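Local coordinates for endoglucanase EG-II (PDB 3QR3), which hydrolyses internal beta-1,4-glucosidic bonds of cellulose, as an endoglucanase whose catalytic domain is a family 5 TIM barrel, at residues D14-C23 / H105-G113; F178-A189 / N213-Y221. All blocks are in the same frame, centred on the assembly; numbering follows the deposited sequence.

Interaction 1 (D14-C23 / H105-G113)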
loop_
_atom_site.group_PDB
_atom_site.type_symbol
_atom_site.label_atom_id
_atom_site.label_comp_id
_atom_site.label_asym_id
_atom_site.label_seq_id
_atom_site.Cartn_x
_atom_site.Cartn_y
_atom_site.Cartn_z
ATOM N N ASP A 14 5.968 9.932 -1.297
ATOM C CA ASP A 14 4.693 10.336 -1.877
ATOM C C ASP A 14 4.230 11.713 -1.410
ATOM O O ASP A 14 3.163 12.180 -1.816
ATOM C CB ASP A 14 3.619 9.328 -1.493
ATOM C CG ASP A 14 3.461 9.220 0.000
ATOM O OD1 ASP A 14 4.502 9.168 0.687
ATOM O OD2 ASP A 14 2.315 9.208 0.490
ATOM N N PHE A 15 4.988 12.360 -0.532
ATOM C CA PHE A 15 4.579 13.693 -0.107
ATOM C C PHE A 15 4.590 14.576 -1.344
ATOM O O PHE A 15 5.487 14.476 -2.176
ATOM C CB PHE A 15 5.491 14.237 0.984
ATOM C CG PHE A 15 5.254 13.607 2.327
ATOM C CD1 PHE A 15 4.494 12.452 2.431
ATOM C CD2 PHE A 15 5.795 14.158 3.483
ATOM C CE1 PHE A 15 4.270 11.861 3.656
ATOM C CE2 PHE A 15 5.573 13.567 4.719
ATOM C CZ PHE A 15 4.819 12.420 4.805
ATOM N N GLY A 16 3.574 15.418 -1.473
ATOM C CA GLY A 16 3.421 16.221 -2.669
ATOM C C GLY A 16 2.440 15.615 -3.662
ATOM O O GLY A 16 2.156 16.237 -4.680
ATOM N N CYS A 17 1.926 14.414 -3.378
ATOM C CA CYS A 17 0.901 13.806 -4.227
ATOM C C CYS A 17 -0.490 14.162 -3.712
ATOM O O CYS A 17 -0.773 14.037 -2.522
ATOM C CB CYS A 17 1.047 12.283 -4.247
ATOM S SG CYS A 17 2.583 11.688 -4.977
ATOM N N THR A 18 -1.361 14.602 -4.607
ATOM C CA THR A 18 -2.743 14.889 -4.237
ATOM C C THR A 18 -3.688 13.907 -4.935
ATOM O O THR A 18 -3.256 13.138 -5.787
ATOM C CB THR A 18 -3.098 16.339 -4.576
ATOM O OG1 THR A 18 -2.583 16.657 -5.872
ATOM C CG2 THR A 18 -2.457 17.284 -3.565
ATOM N N THR A 19 -4.972 13.939 -4.580
ATOM C CA THR A 19 -5.908 12.913 -5.021
ATOM C C THR A 19 -6.272 12.997 -6.506
ATOM O O THR A 19 -6.959 12.121 -7.021
ATOM C CB THR A 19 -7.186 12.926 -4.168
ATOM O OG1 THR A 19 -7.834 14.191 -4.310
ATOM C CG2 THR A 19 -6.837 12.713 -2.695
ATOM N N ASP A 20 -5.807 14.040 -7.194
ATOM C CA ASP A 20 -6.029 14.167 -8.639
ATOM C C ASP A 20 -4.915 13.497 -9.434
ATOM O O ASP A 20 -4.887 13.587 -10.666
ATOM C CB ASP A 20 -6.111 15.642 -9.051
ATOM C CG ASP A 20 -4.827 16.393 -8.759
ATOM O OD1 ASP A 20 -4.057 15.927 -7.888
ATOM O OD2 ASP A 20 -4.580 17.442 -9.385
ATOM N N GLY A 21 -3.983 12.842 -8.745
ATOM C CA GLY A 21 -2.863 12.220 -9.437
ATOM C C GLY A 21 -1.719 13.174 -9.765
ATOM O O GLY A 21 -0.800 12.828 -10.503
ATOM N N THR A 22 -1.770 14.388 -9.230
ATOM C CA THR A 22 -0.632 15.291 -9.359
ATOM C C THR A 22 0.349 15.046 -8.226
ATOM O O THR A 22 0.008 15.206 -7.051
ATOM C CB THR A 22 -1.055 16.774 -9.323
ATOM O OG1 THR A 22 -2.006 17.018 -10.360
ATOM C CG2 THR A 22 0.160 17.693 -9.547
ATOM N N CYS A 23 1.566 14.647 -8.581
ATOM C CA CYS A 23 2.655 14.574 -7.610
ATOM C C CYS A 23 3.719 15.620 -7.952
ATOM O O CYS A 23 4.369 15.536 -8.993
ATOM C CB CYS A 23 3.277 13.178 -7.597
ATOM S SG CYS A 23 2.168 11.871 -6.975
ATOM N N HIS A 105 1.500 5.952 -5.828
ATOM C CA HIS A 105 0.484 6.669 -5.059
ATOM C C HIS A 105 -0.235 7.702 -5.946
ATOM O O HIS A 105 -0.149 8.903 -5.699
ATOM C CB HIS A 105 1.153 7.347 -3.852
ATOM C CG HIS A 105 0.312 7.362 -2.614
ATOM N ND1 HIS A 105 0.034 6.220 -1.885
ATOM C CD2 HIS A 105 -0.309 8.379 -1.974
ATOM C CE1 HIS A 105 -0.725 6.539 -0.849
ATOM N NE2 HIS A 105 -0.944 7.843 -0.878
ATOM N N ASN A 106 -0.947 7.241 -6.975
ATOM C CA ASN A 106 -1.439 8.169 -7.998
ATOM C C ASN A 106 -2.936 8.233 -8.313
ATOM O O ASN A 106 -3.337 8.945 -9.229
ATOM C CB ASN A 106 -0.658 7.994 -9.292
ATOM C CG ASN A 106 0.608 8.808 -9.315
ATOM O OD1 ASN A 106 0.669 9.855 -9.954
ATOM N ND2 ASN A 106 1.632 8.336 -8.615
ATOM N N TYR A 107 -3.750 7.494 -7.572
ATOM C CA TYR A 107 -5.199 7.579 -7.702
ATOM C C TYR A 107 -5.666 7.327 -9.139
ATOM O O TYR A 107 -6.661 7.901 -9.584
ATOM C CB TYR A 107 -5.681 8.943 -7.196
ATOM C CG TYR A 107 -5.189 9.245 -5.798
ATOM C CD1 TYR A 107 -3.962 9.860 -5.594
ATOM C CD2 TYR A 107 -5.939 8.892 -4.684
ATOM C CE1 TYR A 107 -3.498 10.128 -4.320
ATOM C CE2 TYR A 107 -5.477 9.161 -3.391
ATOM C CZ TYR A 107 -4.258 9.779 -3.226
ATOM O OH TYR A 107 -3.783 10.051 -1.967
ATOM N N ALA A 108 -4.929 6.470 -9.844
ATOM C CA ALA A 108 -5.241 6.065 -11.221
ATOM C C ALA A 108 -5.116 7.231 -12.190
ATOM O O ALA A 108 -5.701 7.219 -13.270
ATOM C CB ALA A 108 -6.636 5.425 -11.316
ATOM N N ARG A 109 -4.329 8.225 -11.805
ATOM C CA ARG A 109 -4.266 9.467 -12.548
ATOM C C ARG A 109 -2.841 9.981 -12.713
ATOM O O ARG A 109 -1.939 9.627 -11.955
ATOM C CB ARG A 109 -5.113 10.533 -11.848
ATOM C CG ARG A 109 -6.618 10.378 -12.051
ATOM C CD ARG A 109 -7.376 11.325 -11.113
ATOM N NE ARG A 109 -8.823 11.301 -11.334
ATOM C CZ ARG A 109 -9.622 10.316 -10.945
ATOM N NH1 ARG A 109 -9.117 9.253 -10.321
ATOM N NH2 ARG A 109 -10.924 10.390 -11.174
ATOM N N TRP A 110 -2.650 10.819 -13.722
ATOM C CA TRP A 110 -1.423 11.583 -13.860
ATOM C C TRP A 110 -1.832 13.027 -14.120
ATOM O O TRP A 110 -2.423 13.329 -15.159
ATOM C CB TRP A 110 -0.584 11.004 -15.000
ATOM C CG TRP A 110 0.605 11.822 -15.467
ATOM C CD1 TRP A 110 0.581 12.927 -16.282
ATOM C CD2 TRP A 110 1.991 11.548 -15.208
ATOM N NE1 TRP A 110 1.867 13.368 -16.524
ATOM C CE2 TRP A 110 2.748 12.538 -15.877
ATOM C CE3 TRP A 110 2.664 10.562 -14.471
ATOM C CZ2 TRP A 110 4.145 12.577 -15.823
ATOM C CZ3 TRP A 110 4.055 10.603 -14.417
ATOM C CH2 TRP A 110 4.779 11.612 -15.084
ATOM N N ASN A 111 -1.558 13.907 -13.156
ATOM C CA ASN A 111 -1.907 15.325 -13.284
ATOM C C ASN A 111 -3.354 15.557 -13.730
ATOM O O ASN A 111 -3.621 16.350 -14.630
ATOM C CB ASN A 111 -0.931 16.052 -14.226
ATOM C CG ASN A 111 0.508 15.970 -13.737
ATOM O OD1 ASN A 111 0.752 15.693 -12.569
ATOM N ND2 ASN A 111 1.462 16.194 -14.631
ATOM N N GLY A 112 -4.288 14.867 -13.092
ATOM C CA GLY A 112 -5.695 15.076 -13.375
ATOM C C GLY A 112 -6.276 14.186 -14.464
ATOM O O GLY A 112 -7.494 14.117 -14.613
ATOM N N GLY A 113 -5.420 13.513 -15.229
ATOM C CA GLY A 113 -5.890 12.646 -16.306
ATOM C C GLY A 113 -5.947 11.186 -15.879
ATOM O O GLY A 113 -5.004 10.671 -15.282
HETATM O O HOH W 1 -1.809 11.643 -1.574
HETATM O O HOH W 2 -1.095 11.779 -6.637
#

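Interaction 2 (F178-A189 / N213-Y221). With SO4 (sulfate ion), chain D; SO4 (sulfate ion), chain C.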
loop_
_atom_site.group_PDB
_atom_site.type_symbol
_atom_site.label_atom_id
_atom_site.label_comp_id
_atom_site.label_asym_id
_atom_site.label_seq_id
_atom_site.Cartn_x
_atom_site.Cartn_y
_atom_site.Cartn_z
ATOM N N PHE A 178 3.827 -11.487 -5.405
ATOM C CA PHE A 178 2.451 -11.021 -5.233
ATOM C C PHE A 178 2.207 -9.752 -6.048
ATOM O O PHE A 178 3.089 -8.888 -6.163
ATOM C CB PHE A 178 2.153 -10.697 -3.758
ATOM C CG PHE A 178 2.061 -11.905 -2.856
ATOM C CD1 PHE A 178 1.054 -12.849 -3.028
ATOM C CD2 PHE A 178 2.965 -12.072 -1.810
ATOM C CE1 PHE A 178 0.958 -13.941 -2.188
ATOM C CE2 PHE A 178 2.880 -13.168 -0.964
ATOM C CZ PHE A 178 1.874 -14.099 -1.144
ATOM N N ILE A 179 0.996 -9.623 -6.577
ATOM C CA ILE A 179 0.585 -8.417 -7.283
ATOM C C ILE A 179 -0.782 -7.978 -6.748
ATOM O O ILE A 179 -1.687 -8.789 -6.630
ATOM C CB ILE A 179 0.490 -8.646 -8.809
ATOM C CG1 ILE A 179 1.829 -9.124 -9.370
ATOM C CG2 ILE A 179 0.066 -7.367 -9.519
ATOM C CD1 ILE A 179 1.765 -9.494 -10.857
ATOM N N SER A 180 -0.918 -6.698 -6.407
ATOM C CA SER A 180 -2.183 -6.150 -5.922
ATOM C C SER A 180 -3.148 -5.845 -7.052
ATOM O O SER A 180 -2.739 -5.354 -8.105
ATOM C CB SER A 180 -1.939 -4.830 -5.190
ATOM O OG SER A 180 -1.245 -5.029 -3.980
ATOM N N LEU A 181 -4.434 -6.110 -6.821
ATOM C CA LEU A 181 -5.493 -5.675 -7.727
ATOM C C LEU A 181 -6.369 -4.640 -7.005
ATOM O O LEU A 181 -7.180 -4.999 -6.151
ATOM C CB LEU A 181 -6.342 -6.878 -8.173
ATOM C CG LEU A 181 -5.589 -8.085 -8.746
ATOM C CD1 LEU A 181 -6.543 -9.215 -9.110
ATOM C CD2 LEU A 181 -4.742 -7.676 -9.963
ATOM N N PRO A 182 -6.197 -3.345 -7.328
ATOM C CA PRO A 182 -6.982 -2.316 -6.631
ATOM C C PRO A 182 -8.261 -1.904 -7.357
ATOM O O PRO A 182 -8.258 -1.746 -8.582
ATOM C CB PRO A 182 -6.007 -1.143 -6.581
ATOM C CG PRO A 182 -5.285 -1.258 -7.936
ATOM C CD PRO A 182 -5.180 -2.749 -8.222
ATOM N N GLY A 183 -9.335 -1.708 -6.600
ATOM C CA GLY A 183 -10.623 -1.352 -7.169
ATOM C C GLY A 183 -10.996 0.114 -7.017
ATOM O O GLY A 183 -10.179 0.937 -6.579
ATOM N N ASN A 184 -12.245 0.428 -7.369
ATOM C CA ASN A 184 -12.785 1.791 -7.360
ATOM C C ASN A 184 -13.103 2.291 -5.949
ATOM O O ASN A 184 -12.806 1.624 -4.959
ATOM C CB ASN A 184 -14.063 1.822 -8.205
ATOM C CG ASN A 184 -14.118 2.992 -9.171
ATOM O OD1 ASN A 184 -13.283 3.909 -9.142
ATOM N ND2 ASN A 184 -15.115 2.964 -10.045
ATOM N N ASP A 185 -13.721 3.463 -5.863
ATOM C CA ASP A 185 -14.122 4.030 -4.578
ATOM C C ASP A 185 -12.971 4.102 -3.570
ATOM O O ASP A 185 -13.126 3.733 -2.411
ATOM C CB ASP A 185 -15.290 3.241 -3.985
ATOM C CG ASP A 185 -16.621 3.602 -4.625
ATOM O OD1 ASP A 185 -17.118 4.726 -4.386
ATOM O OD2 ASP A 185 -17.170 2.759 -5.363
ATOM N N TRP A 186 -11.823 4.588 -4.025
ATOM C CA TRP A 186 -10.660 4.764 -3.169
ATOM C C TRP A 186 -10.258 3.434 -2.532
ATOM O O TRP A 186 -9.775 3.395 -1.399
ATOM C CB TRP A 186 -10.950 5.809 -2.092
ATOM C CG TRP A 186 -11.584 7.056 -2.616
ATOM C CD1 TRP A 186 -12.919 7.279 -2.818
ATOM C CD2 TRP A 186 -10.916 8.277 -2.980
ATOM N NE1 TRP A 186 -13.118 8.556 -3.297
ATOM C CE2 TRP A 186 -11.907 9.188 -3.406
ATOM C CE3 TRP A 186 -9.577 8.686 -2.985
ATOM C CZ2 TRP A 186 -11.602 10.482 -3.840
ATOM C CZ3 TRP A 186 -9.273 9.973 -3.425
ATOM C CH2 TRP A 186 -10.282 10.856 -3.836
ATOM N N GLN A 187 -10.462 2.345 -3.266
ATOM C CA GLN A 187 -10.139 1.013 -2.756
ATOM C C GLN A 187 -10.928 0.596 -1.515
ATOM O O GLN A 187 -10.552 -0.356 -0.837
ATOM C CB GLN A 187 -8.650 0.916 -2.440
ATOM C CG GLN A 187 -7.768 0.738 -3.665
ATOM C CD GLN A 187 -6.320 0.516 -3.276
ATOM O OE1 GLN A 187 -5.537 1.459 -3.224
ATOM N NE2 GLN A 187 -5.968 -0.728 -2.956
ATOM N N SER A 188 -12.021 1.280 -1.215
ATOM C CA SER A 188 -12.766 0.946 -0.003
ATOM C C SER A 188 -13.225 -0.504 0.054
ATOM O O SER A 188 -13.859 -1.018 -0.877
ATOM C CB SER A 188 -13.971 1.862 0.189
ATOM O OG SER A 188 -14.734 1.395 1.293
ATOM N N ALA A 189 -12.898 -1.164 1.160
ATOM C CA ALA A 189 -13.327 -2.532 1.390
ATOM C C ALA A 189 -14.853 -2.608 1.444
ATOM O O ALA A 189 -15.443 -3.633 1.121
ATOM C CB ALA A 189 -12.701 -3.077 2.698
ATOM N N ASN A 213 -1.310 -15.714 -6.885
ATOM C CA ASN A 213 -0.575 -14.564 -6.351
ATOM C C ASN A 213 -1.107 -13.198 -6.776
ATOM O O ASN A 213 -0.406 -12.182 -6.695
ATOM C CB ASN A 213 0.917 -14.711 -6.653
ATOM C CG ASN A 213 1.573 -15.784 -5.797
ATOM O OD1 ASN A 213 1.092 -16.103 -4.706
ATOM N ND2 ASN A 213 2.660 -16.358 -6.296
ATOM N N LEU A 214 -2.359 -13.173 -7.212
ATOM C CA LEU A 214 -3.021 -11.932 -7.565
ATOM C C LEU A 214 -3.993 -11.673 -6.440
ATOM O O LEU A 214 -4.984 -12.385 -6.283
ATOM C CB LEU A 214 -3.747 -12.055 -8.913
ATOM C CG LEU A 214 -2.886 -12.421 -10.125
ATOM C CD1 LEU A 214 -3.726 -12.442 -11.412
ATOM C CD2 LEU A 214 -1.695 -11.473 -10.289
ATOM N N ILE A 215 -3.685 -10.661 -5.635
ATOM C CA ILE A 215 -4.367 -10.454 -4.373
ATOM C C ILE A 215 -5.192 -9.188 -4.438
ATOM O O ILE A 215 -4.700 -8.157 -4.886
ATOM C CB ILE A 215 -3.331 -10.329 -3.233
ATOM C CG1 ILE A 215 -2.336 -11.503 -3.287
ATOM C CG2 ILE A 215 -4.028 -10.205 -1.867
ATOM C CD1 ILE A 215 -2.996 -12.891 -3.127
ATOM N N PHE A 216 -6.448 -9.255 -4.002
ATOM C CA PHE A 216 -7.269 -8.052 -3.991
ATOM C C PHE A 216 -6.750 -7.085 -2.928
ATOM O O PHE A 216 -6.472 -7.477 -1.806
ATOM C CB PHE A 216 -8.745 -8.389 -3.779
ATOM C CG PHE A 216 -9.342 -9.227 -4.900
ATOM C CD1 PHE A 216 -9.405 -8.734 -6.201
ATOM C CD2 PHE A 216 -9.837 -10.493 -4.646
ATOM C CE1 PHE A 216 -9.954 -9.499 -7.234
ATOM C CE2 PHE A 216 -10.389 -11.264 -5.664
ATOM C CZ PHE A 216 -10.451 -10.765 -6.966
ATOM N N ASP A 217 -6.614 -5.818 -3.296
ATOM C CA ASP A 217 -5.989 -4.821 -2.414
ATOM C C ASP A 217 -7.066 -3.834 -1.970
ATOM O O ASP A 217 -7.575 -3.078 -2.791
ATOM C CB ASP A 217 -4.901 -4.086 -3.217
ATOM C CG ASP A 217 -3.979 -3.246 -2.361
ATOM O OD1 ASP A 217 -4.447 -2.695 -1.342
ATOM O OD2 ASP A 217 -2.782 -3.120 -2.728
ATOM N N VAL A 218 -7.427 -3.840 -0.688
ATOM C CA VAL A 218 -8.431 -2.892 -0.194
ATOM C C VAL A 218 -7.893 -1.964 0.889
ATOM O O VAL A 218 -6.875 -2.255 1.507
ATOM C CB VAL A 218 -9.693 -3.601 0.340
ATOM C CG1 VAL A 218 -10.444 -4.303 -0.801
ATOM C CG2 VAL A 218 -9.334 -4.578 1.445
ATOM N N HIS A 219 -8.595 -0.845 1.091
ATOM C CA HIS A 219 -8.324 0.122 2.140
ATOM C C HIS A 219 -9.580 0.287 2.985
ATOM O O HIS A 219 -10.688 0.115 2.489
ATOM C CB HIS A 219 -7.993 1.484 1.523
ATOM C CG HIS A 219 -6.659 1.538 0.853
ATOM N ND1 HIS A 219 -6.061 2.725 0.486
ATOM C CD2 HIS A 219 -5.791 0.557 0.509
ATOM C CE1 HIS A 219 -4.891 2.473 -0.069
ATOM N NE2 HIS A 219 -4.700 1.164 -0.066
ATOM N N LYS A 220 -9.423 0.648 4.252
ATOM C CA LYS A 220 -10.589 0.984 5.062
ATOM C C LYS A 220 -10.176 1.761 6.296
ATOM O O LYS A 220 -9.290 1.335 7.039
ATOM C CB LYS A 220 -11.367 -0.273 5.477
ATOM C CG LYS A 220 -12.825 -0.002 5.864
ATOM C CD LYS A 220 -13.615 0.615 4.698
ATOM C CE LYS A 220 -15.054 0.933 5.090
ATOM N NZ LYS A 220 -15.150 1.983 6.164
ATOM N N TYR A 221 -10.821 2.903 6.505
ATOM C CA TYR A 221 -10.590 3.706 7.696
ATOM C C TYR A 221 -11.748 3.575 8.674
ATOM O O TYR A 221 -12.766 2.941 8.377
ATOM C CB TYR A 221 -10.282 5.173 7.328
ATOM C CG TYR A 221 -8.912 5.268 6.713
ATOM C CD1 TYR A 221 -7.776 5.242 7.510
ATOM C CD2 TYR A 221 -8.747 5.304 5.341
ATOM C CE1 TYR A 221 -6.512 5.291 6.958
ATOM C CE2 TYR A 221 -7.489 5.350 4.780
ATOM C CZ TYR A 221 -6.378 5.341 5.591
ATOM O OH TYR A 221 -5.123 5.384 5.044
HETATM S S SO4 D . -16.307 10.236 -3.154
HETATM O O1 SO4 D . -15.228 10.810 -3.952
HETATM O O2 SO4 D . -17.586 10.776 -3.608
HETATM O O3 SO4 D . -16.314 8.789 -3.326
HETATM O O4 SO4 D . -16.111 10.566 -1.747
HETATM S S SO4 C . -18.047 2.304 2.093
HETATM O O1 SO4 C . -16.916 2.362 1.184
HETATM O O2 SO4 C . -19.216 1.757 1.404
HETATM O O3 SO4 C . -17.710 1.439 3.224
HETATM O O4 SO4 C . -18.333 3.655 2.567
HETATM O O HOH W 3 -10.017 -1.993 -3.857
HETATM O O HOH W 4 -3.137 0.186 -2.984
#

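Interaction 1 (D14-C23 / H105-G113)
Two loops that follow barrel strands 5-11 and 99-104 meet here, and Thr19 of the first lies on the ring of Tyr107 of the second. Thr19 CA sits 3.6 Å from the centroid of the Tyr107 ring, 10° off its normal, a CH-pi contact over the face. Thr19 CG2 adds to the cover, 3.9 Å from Tyr107 CE2. The Tyr107 ring reaches under the loop because CG lies anti to the carbonyl carbon (chi1 -53°). A water in the plane of this ring links Tyr107 OH to Cys17 O, and a second water joins Thr18 O to His105 O. Both loops leave the C-terminal ends of barrel strands, the side where family 5 enzymes carry their active site. The Cys17-Cys23 disulfide ties off the second half of the 14-23 loop. Asp20 OD1 accepts from Thr22 N, 3.1 Å away, which makes an Asx turn; Thr18 OG1 donates to the same OD1 from the opposite face of the carboxylate plane. Gly21 packs directly on Arg109, and a CB there would clash with Arg109 CB. Asn111 N donates to Gly21 O at 3.0 Å, from above the carbonyl plane, and Gly112 N donates to Asp20 O at 2.8 Å. Farther along, Asp14 OD2 stands over one face of the His105 ring, 3.7 Å from His105 CD2; His105 ND1 is hydrogen-bonded to Asp103 OD2 and Asp14 OD1 to Gly12 N.

Interaction 2 (F178-A189 / N213-Y221)
The His219 ring carries Gln187 on one face: OE1 stands 3.2 Å above the ring plane, offset toward the rim, and Gln187 CB makes a CH-pi contact over the face. The amide and ring planes are 40° apart. At its edge the Trp186 indole meets a sulfate, probably from the crystallisation liquor, with NE1 donating to O1. The contact joins parallel neighbours of the TIM barrel, strands 179-182 and 214-219, whose axes diverge by 50°. Backbone bonds run from Ile179 N to Asn213 O, from Ile215 N to Ile179 O, from Leu181 N to Ile215 O, and from Asp217 N to Leu181 O. On one side of the sheet Leu181 CD1 packs on Phe216 CE1 at 3.9 Å, next to helix 155-171. On the other, Ser180 OG donates to Asp217 OD2 at 2.8 Å, and Asp217 OD1 is also held by Thr259. Past the strand, Gln187 bridges back. Its NE2 donates to Asp217 O at 2.9 Å, from above the carbonyl plane, and weakly to Asp217 OD1. Its OE1 accepts from Glu149 N, while Glu149 OE2 holds His219 ND1. A leucine in place of Gln187 would probably leave Asp217 O without its NE2 donor and Glu149 N without its acceptor. Asp217 CG lies anti to the backbone N (chi1 -168°), which turns the carboxylate toward Ser180 and Gln187. His219 N donates to Gln187 O at 2.8 Å, and Ala189 N returns a bond to His219 O.

Interaction 1 closes along the chain before interaction 2 opens, and their centres are about 17 Å apart. Both belong to one parallel eight-stranded barrel. Interaction 1 pairs the loops after strands 5-11 and 99-104, with strand 59-64 between them in the sheet. Interaction 2 pairs the adjacent strands 179-182 and 214-219 and the loops that follow them. The two contacts touch at Trp186, whose CZ3 lies 3.7 Å from Tyr107 CD2 and 3.7 Å from Thr19 CB. The loops after strands 5-11, 99-104 and 179-182 thus meet at the C-terminal rim of the barrel, where the substrate cleft lies in family 5 cellulases.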